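Local coordinates for protein CHAD domain (Ricinus communis, PDB 6QV5) that probably binds inorganic polyphosphate through an all-helical CHAD domain built from four-helix bundles, and carries a zinc ion in the crystal, at residues Leu186-Arg189 and Ala190-Gln194; Ser200-Arg203 and Thr204-Thr208; Leu241-His244 and Asn245-Val249. All coordinates share one frame; numbering follows the deposited sequence. Where two conformers were deposited one is given.

Contact 1: Leu186-Arg189 and Ala190-Gln194; sequences LLKR and AARMQ
The guanidinium group of Arg-192 has the aliphatic chain of Lys-188 over one of its faces, in an i to i+4 pairing in the last turns of helix 171-192 of the all-helical CHAD fold. Lys-188 CD stands 4.2 Å above the guanidinium plane and is displaced toward the rim, while Lys-188 CG approaches Arg-192 NH1 to 3.5 Å. The two chains cross at a slant, and the lysine methylenes, not its ammonium, pack against the guanidinium: the lysine chain bends at chi3 (-80°) and turns its ammonium elsewhere, leaving NZ 5.9 Å from Arg-192 NH2. Two like charges are thus kept apart while the side chains share one turn of helix on an exposed side.

The backbone below is less regular toward Met-193. Ala-190 N donates to Leu-186 O and Arg-192 N to Lys-188 O, both at 2.9 Å; the second is the straighter, with an N-H...O angle of 157°. Ala-191 N makes weak bonds to both Leu-187 O and Lys-188 O, an i to i+3 component beside the i to i+4 one. The bond from Met-193 N to Arg-189 O is also weak, bent to 122°.

On the buried side, Leu-186 packs on helices 198-217 and 224-260, and Ala-190 meets Leu-293 of helix 286-293. Arg-189 runs extended from CG to NE, which carries its guanidinium to helix 198-217, where NH1 donates to Arg-203 O. Met-193 touches Thr-204 and also Leu-286 and Ile-289; its thioether leads away from segment 186-189, but Met-193 CB lies 3.3 Å from Arg-189 O.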
loop_
_atom_site.group_PDB
_atom_site.type_symbol
_atom_site.label_atom_id
_atom_site.label_comp_id
_atom_site.label_asym_id
_atom_site.label_seq_id
_atom_site.Cartn_x
_atom_site.Cartn_y
_atom_site.Cartn_z
ATOM N N LEU A 186 13.291 10.117 0.869
ATOM C CA LEU A 186 13.651 8.746 1.253
ATOM C C LEU A 186 14.978 8.704 2.007
ATOM O O LEU A 186 15.033 8.131 3.095
ATOM C CB LEU A 186 13.683 7.814 0.018
ATOM C CG LEU A 186 14.315 6.420 0.189
ATOM C CD1 LEU A 186 13.383 5.467 0.917
ATOM C CD2 LEU A 186 14.700 5.838 -1.147
ATOM N N LEU A 187 16.034 9.318 1.432
ATOM C CA LEU A 187 17.377 9.378 2.013
ATOM C C LEU A 187 17.406 10.127 3.346
ATOM O O LEU A 187 18.109 9.696 4.260
ATOM C CB LEU A 187 18.368 9.991 1.008
ATOM C CG LEU A 187 19.356 9.028 0.332
ATOM C CD1 LEU A 187 18.646 8.041 -0.595
ATOM C CD2 LEU A 187 20.398 9.793 -0.458
ATOM N N LYS A 188 16.627 11.227 3.462
ATOM C CA LYS A 188 16.519 12.041 4.678
ATOM C C LYS A 188 15.864 11.235 5.804
ATOM O O LYS A 188 16.369 11.239 6.926
ATOM C CB LYS A 188 15.713 13.323 4.401
ATOM C CG LYS A 188 15.908 14.432 5.434
ATOM C CD LYS A 188 14.692 15.358 5.535
ATOM C CE LYS A 188 14.624 16.408 4.448
ATOM N NZ LYS A 188 13.399 17.242 4.561
ATOM N N ARG A 189 14.752 10.536 5.491
ATOM C CA ARG A 189 14.005 9.704 6.439
ATOM C C ARG A 189 14.787 8.465 6.869
ATOM O O ARG A 189 14.649 8.037 8.013
ATOM C CB ARG A 189 12.625 9.330 5.882
ATOM C CG ARG A 189 11.631 10.481 5.941
ATOM C CD ARG A 189 10.390 10.197 5.127
ATOM N NE ARG A 189 9.420 11.287 5.232
ATOM C CZ ARG A 189 8.137 11.189 4.897
ATOM N NH1 ARG A 189 7.650 10.046 4.431
ATOM N NH2 ARG A 189 7.331 12.233 5.027
ATOM N N ALA A 190 15.622 7.908 5.968
ATOM C CA ALA A 190 16.467 6.744 6.256
ATOM C C ALA A 190 17.645 7.130 7.164
ATOM O O ALA A 190 18.142 6.283 7.908
ATOM C CB ALA A 190 16.976 6.132 4.961
ATOM N N ALA A 191 18.077 8.410 7.104
ATOM C CA ALA A 191 19.163 8.965 7.917
ATOM C C ALA A 191 18.651 9.405 9.296
ATOM O O ALA A 191 19.318 9.150 10.301
ATOM C CB ALA A 191 19.812 10.138 7.197
ATOM N N ARG A 192 17.459 10.046 9.341
ATOM C CA ARG A 192 16.799 10.514 10.567
ATOM C C ARG A 192 16.263 9.344 11.409
ATOM O O ARG A 192 15.989 9.517 12.598
ATOM C CB ARG A 192 15.661 11.497 10.224
ATOM C CG ARG A 192 15.995 12.968 10.470
ATOM C CD ARG A 192 16.725 13.628 9.310
ATOM N NE ARG A 192 16.749 15.085 9.450
ATOM C CZ ARG A 192 17.498 15.905 8.716
ATOM N NH1 ARG A 192 18.308 15.419 7.783
ATOM N NH2 ARG A 192 17.449 17.214 8.917
ATOM N N MET A 193 16.124 8.160 10.776
ATOM C CA MET A 193 15.654 6.893 11.336
ATOM C C MET A 193 16.504 6.466 12.542
ATOM O O MET A 193 17.735 6.438 12.452
ATOM C CB MET A 193 15.706 5.826 10.232
ATOM C CG MET A 193 14.915 4.574 10.517
ATOM S SD MET A 193 14.774 3.538 9.035
ATOM C CE MET A 193 16.503 3.104 8.759
ATOM N N GLN A 194 15.837 6.156 13.669
ATOM C CA GLN A 194 16.476 5.735 14.919
ATOM C C GLN A 194 15.866 4.424 15.443
ATOM O O GLN A 194 14.705 4.125 15.151
ATOM C CB GLN A 194 16.396 6.864 15.971
ATOM C CG GLN A 194 17.351 6.726 17.167
ATOM C CD GLN A 194 18.811 6.856 16.798
ATOM O OE1 GLN A 194 19.491 5.872 16.489
ATOM N NE2 GLN A 194 19.327 8.074 16.833
#

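Contact 2: Ser200-Arg203 and Thr204-Thr208; sequences SAHR and TRIAT
Thr-204 grips the carbonyl of Ser-200 twice, and this buried side of helix 198-217 is the tight part of the contact. Thr-204 N donates to Ser-200 O at 3.2 Å and Thr-204 OG1 donates to the same oxygen at 2.9 Å, the two donors arriving from opposite faces of the carbonyl plane. The hydroxyl can do this because it lies beside the backbone N, anti to the carbonyl carbon (chi1 -52°), a side chain folded back onto the preceding turn. One turn later Thr-208 repeats the pattern: its OG1 donates to Thr-204 O at 2.7 Å from above the carbonyl plane, while its N reaches that oxygen from the other face. Regular i to i+4 bonds link the turns between, including Ile-206 N to His-202 O at 3.0 Å. On this side Ala-207 and Thr-208 pack on Leu-186 of helix 171-192.

The exposed imidazole of His-202 marks the looser side. In one of two modelled conformers of Arg-205, NH2 comes to the ring edge in its plane, 3.2 Å from His-202 ND1, but the angle is too poor for a hydrogen bond and the approach remains doubtful. Ile-206 CG2 reaches the same ring at an oblique angle, 3.6 Å from His-202 CE1. The other branch of Ile-206 sits between the backbone N and the carbonyl carbon (chi1 64°), which places CG1 3.3 Å from Arg-203 O.

The chemistry divides accordingly. In this helix of the CHAD domain, the hydroxyls of Thr-204 and Thr-208 donate to carbonyls one turn back, so that each of these two carbonyl oxygens is held by a backbone N-H and a hydroxyl together, and the rotation of both threonine side chains is fixed by the helix itself.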
loop_
_atom_site.group_PDB
_atom_site.type_symbol
_atom_site.label_atom_id
_atom_site.label_comp_id
_atom_site.label_asym_id
_atom_site.label_seq_id
_atom_site.Cartn_x
_atom_site.Cartn_y
_atom_site.Cartn_z
ATOM N N SER A 200 9.626 7.134 12.901
ATOM C CA SER A 200 10.714 7.220 11.923
ATOM C C SER A 200 10.730 6.024 10.966
ATOM O O SER A 200 10.969 6.214 9.772
ATOM C CB SER A 200 12.060 7.366 12.625
ATOM O OG SER A 200 12.106 8.555 13.396
ATOM N N ALA A 201 10.472 4.802 11.489
ATOM C CA ALA A 201 10.436 3.559 10.709
ATOM C C ALA A 201 9.265 3.541 9.722
ATOM O O ALA A 201 9.422 3.048 8.603
ATOM C CB ALA A 201 10.363 2.356 11.635
ATOM N N HIS A 202 8.100 4.090 10.136
ATOM C CA HIS A 202 6.885 4.197 9.322
ATOM C C HIS A 202 7.094 5.202 8.181
ATOM O O HIS A 202 6.656 4.940 7.059
ATOM C CB HIS A 202 5.674 4.574 10.201
ATOM C CG HIS A 202 4.513 5.155 9.453
ATOM N ND1 HIS A 202 3.658 4.358 8.714
ATOM C CD2 HIS A 202 4.107 6.443 9.355
ATOM C CE1 HIS A 202 2.764 5.182 8.190
ATOM N NE2 HIS A 202 2.994 6.446 8.546
ATOM N N ARG A 203 7.766 6.339 8.476
ATOM C CA ARG A 203 8.082 7.396 7.508
ATOM C C ARG A 203 8.993 6.884 6.391
ATOM O O ARG A 203 8.786 7.242 5.232
ATOM C CB ARG A 203 8.716 8.609 8.207
ATOM C CG ARG A 203 7.699 9.638 8.680
ATOM C CD ARG A 203 8.372 10.867 9.265
ATOM N NE ARG A 203 8.865 10.630 10.623
ATOM C CZ ARG A 203 9.702 11.431 11.273
ATOM N NH1 ARG A 203 10.162 12.535 10.693
ATOM N NH2 ARG A 203 10.093 11.134 12.504
ATOM N N THR A 204 9.978 6.029 6.740
ATOM C CA THR A 204 10.919 5.418 5.798
ATOM C C THR A 204 10.180 4.420 4.892
ATOM O O THR A 204 10.395 4.444 3.677
ATOM C CB THR A 204 12.115 4.798 6.553
ATOM O OG1 THR A 204 12.671 5.776 7.434
ATOM C CG2 THR A 204 13.206 4.281 5.616
ATOM N N ARG A 205 9.304 3.568 5.495
ATOM C CA ARG A 205 8.502 2.554 4.807
ATOM C C ARG A 205 7.566 3.185 3.757
ATOM O O ARG A 205 7.423 2.645 2.659
ATOM C CB ARG A 205 7.713 1.741 5.850
ATOM C CG ARG A 205 6.960 0.524 5.313
ATOM C CD ARG A 205 6.443 -0.377 6.430
ATOM N NE ARG A 205 5.635 0.342 7.420
ATOM C CZ ARG A 205 4.320 0.516 7.341
ATOM N NH1 ARG A 205 3.637 0.021 6.314
ATOM N NH2 ARG A 205 3.675 1.185 8.287
ATOM N N ILE A 206 6.923 4.322 4.107
ATOM C CA ILE A 206 5.997 5.002 3.191
ATOM C C ILE A 206 6.771 5.749 2.089
ATOM O O ILE A 206 6.294 5.799 0.955
ATOM C CB ILE A 206 4.910 5.879 3.881
ATOM C CG1 ILE A 206 5.506 7.069 4.669
ATOM C CG2 ILE A 206 3.983 5.022 4.758
ATOM C CD1 ILE A 206 4.650 8.343 4.636
ATOM N N ALA A 207 7.981 6.273 2.407
ATOM C CA ALA A 207 8.862 6.950 1.442
ATOM C C ALA A 207 9.360 5.936 0.407
ATOM O O ALA A 207 9.546 6.284 -0.760
ATOM C CB ALA A 207 10.041 7.589 2.160
ATOM N N THR A 208 9.535 4.674 0.845
ATOM C CA THR A 208 9.941 3.528 0.036
ATOM C C THR A 208 8.796 3.139 -0.918
ATOM O O THR A 208 9.056 2.835 -2.083
ATOM C CB THR A 208 10.360 2.377 0.967
ATOM O OG1 THR A 208 11.455 2.803 1.779
ATOM C CG2 THR A 208 10.760 1.135 0.218
#

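Contact 3: Leu241-His244 and Asn245-Val249; sequences LGRH and NDLVV
Asp-246 N donates to Gly-242 O at 2.9 Å, the shortest polar bond across this segment of helix 224-260, a long helix of the CHAD fold. Its N-H...O angle is 148°. The bond one residue earlier, Asn-245 N to Leu-241 O, is 3.1 Å, whereas Val-248 N to His-244 O is weak, stretched to 3.3 Å.

The carboxylate of Asp-246 folds back over the same glycine. With chi1 at -71° it turns toward the preceding turn, which brings Asp-246 OD1 to 3.2 Å from Gly-242 O. Both oxygens are acceptors, so they approach without bonding; the negative charge there is probably not eased by this carbonyl. Arg-243 sends its charge elsewhere, NH2 to a salt bridge with Glu-240 and NH1 to the carbonyl of Arg-282.

Further out the packing is mixed, polar and aliphatic, and joins neighbouring helices. Leu-241 and Asn-245 face helix 198-217, where both touch Arg-205. His-244, Leu-247 and Val-248 meet Gln-279 of helix 265-281, and Asp-246 touches Val-103 of helix 82-108. Within the helix, Leu-247 CB rests against His-244 O, while the CD1 branch of Leu-247 lies 3.4 Å from Arg-243 O.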
loop_
_atom_site.group_PDB
_atom_site.type_symbol
_atom_site.label_atom_id
_atom_site.label_comp_id
_atom_site.label_asym_id
_atom_site.label_seq_id
_atom_site.Cartn_x
_atom_site.Cartn_y
_atom_site.Cartn_z
ATOM N N LEU A 241 10.875 -3.527 6.700
ATOM C CA LEU A 241 10.080 -2.655 7.572
ATOM C C LEU A 241 8.621 -3.119 7.680
ATOM O O LEU A 241 7.993 -2.910 8.719
ATOM C CB LEU A 241 10.153 -1.186 7.122
ATOM C CG LEU A 241 11.498 -0.471 7.289
ATOM C CD1 LEU A 241 11.621 0.685 6.320
ATOM C CD2 LEU A 241 11.707 0.012 8.721
ATOM N N GLY A 242 8.117 -3.751 6.617
ATOM C CA GLY A 242 6.765 -4.296 6.547
ATOM C C GLY A 242 6.583 -5.518 7.426
ATOM O O GLY A 242 5.500 -5.724 7.980
ATOM N N ARG A 243 7.654 -6.334 7.562
ATOM C CA ARG A 243 7.704 -7.544 8.392
ATOM C C ARG A 243 7.467 -7.179 9.865
ATOM O O ARG A 243 6.634 -7.807 10.521
ATOM C CB ARG A 243 9.057 -8.262 8.206
ATOM C CG ARG A 243 9.285 -9.462 9.128
ATOM C CD ARG A 243 10.760 -9.820 9.289
ATOM N NE ARG A 243 11.568 -8.714 9.821
ATOM C CZ ARG A 243 11.712 -8.430 11.112
ATOM N NH1 ARG A 243 11.098 -9.162 12.035
ATOM N NH2 ARG A 243 12.466 -7.408 11.491
ATOM N N HIS A 244 8.183 -6.147 10.364
ATOM C CA HIS A 244 8.063 -5.649 11.735
ATOM C C HIS A 244 6.718 -4.948 11.945
ATOM O O HIS A 244 6.175 -4.992 13.051
ATOM C CB HIS A 244 9.233 -4.711 12.082
ATOM C CG HIS A 244 9.286 -4.335 13.530
ATOM N ND1 HIS A 244 9.971 -5.108 14.451
ATOM C CD2 HIS A 244 8.717 -3.290 14.174
ATOM C CE1 HIS A 244 9.808 -4.505 15.617
ATOM N NE2 HIS A 244 9.057 -3.409 15.501
ATOM N N ASN A 245 6.186 -4.311 10.879
ATOM C CA ASN A 245 4.899 -3.614 10.886
ATOM C C ASN A 245 3.738 -4.599 11.041
ATOM O O ASN A 245 2.786 -4.298 11.759
ATOM C CB ASN A 245 4.733 -2.764 9.623
ATOM C CG ASN A 245 3.416 -2.032 9.533
ATOM O OD1 ASN A 245 3.033 -1.265 10.426
ATOM N ND2 ASN A 245 2.694 -2.257 8.447
ATOM N N ASP A 246 3.818 -5.773 10.377
ATOM C CA ASP A 246 2.799 -6.825 10.458
ATOM C C ASP A 246 2.663 -7.344 11.892
ATOM O O ASP A 246 1.548 -7.600 12.345
ATOM C CB ASP A 246 3.126 -7.983 9.497
ATOM C CG ASP A 246 2.945 -7.677 8.018
ATOM O OD1 ASP A 246 2.453 -6.572 7.691
ATOM O OD2 ASP A 246 3.292 -8.544 7.189
ATOM N N LEU A 247 3.798 -7.447 12.608
ATOM C CA LEU A 247 3.900 -7.887 13.999
ATOM C C LEU A 247 3.185 -6.911 14.950
ATOM O O LEU A 247 2.434 -7.360 15.818
ATOM C CB LEU A 247 5.390 -8.004 14.382
ATOM C CG LEU A 247 6.082 -9.379 14.343
ATOM C CD1 LEU A 247 5.968 -10.057 12.978
ATOM C CD2 LEU A 247 7.547 -9.229 14.666
ATOM N N VAL A 248 3.398 -5.584 14.771
ATOM C CA VAL A 248 2.788 -4.551 15.617
ATOM C C VAL A 248 1.277 -4.385 15.309
ATOM O O VAL A 248 0.514 -4.075 16.227
ATOM C CB VAL A 248 3.580 -3.206 15.612
ATOM C CG1 VAL A 248 3.336 -2.383 14.352
ATOM C CG2 VAL A 248 3.298 -2.382 16.867
ATOM N N VAL A 249 0.852 -4.626 14.044
ATOM C CA VAL A 249 -0.557 -4.555 13.628
ATOM C C VAL A 249 -1.305 -5.735 14.271
ATOM O O VAL A 249 -2.398 -5.548 14.810
ATOM C CB VAL A 249 -0.718 -4.482 12.076
ATOM C CG1 VAL A 249 -2.148 -4.792 11.627
ATOM C CG2 VAL A 249 -0.281 -3.119 11.542
#

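How the contacts relate
The three contacts are short segments of three helices that succeed one another in the chain, and contact 2 is the middle member. Its centre lies about 8 Å from that of contact 1 and about 12 Å from that of contact 3. Between contacts 1 and 2, Thr-204 OG1 lies 3.1 Å from Arg-189 O, a weak hydrogen bond that adds to the donation already made within its own helix. Toward contact 3 the meeting is by packing, with Ala-201 O 3.8 Å from Leu-241 CD2. Contacts 1 and 3 do not touch, their nearest atoms being about 5 Å apart. All three lie away from the zinc site at His-52 and His-138.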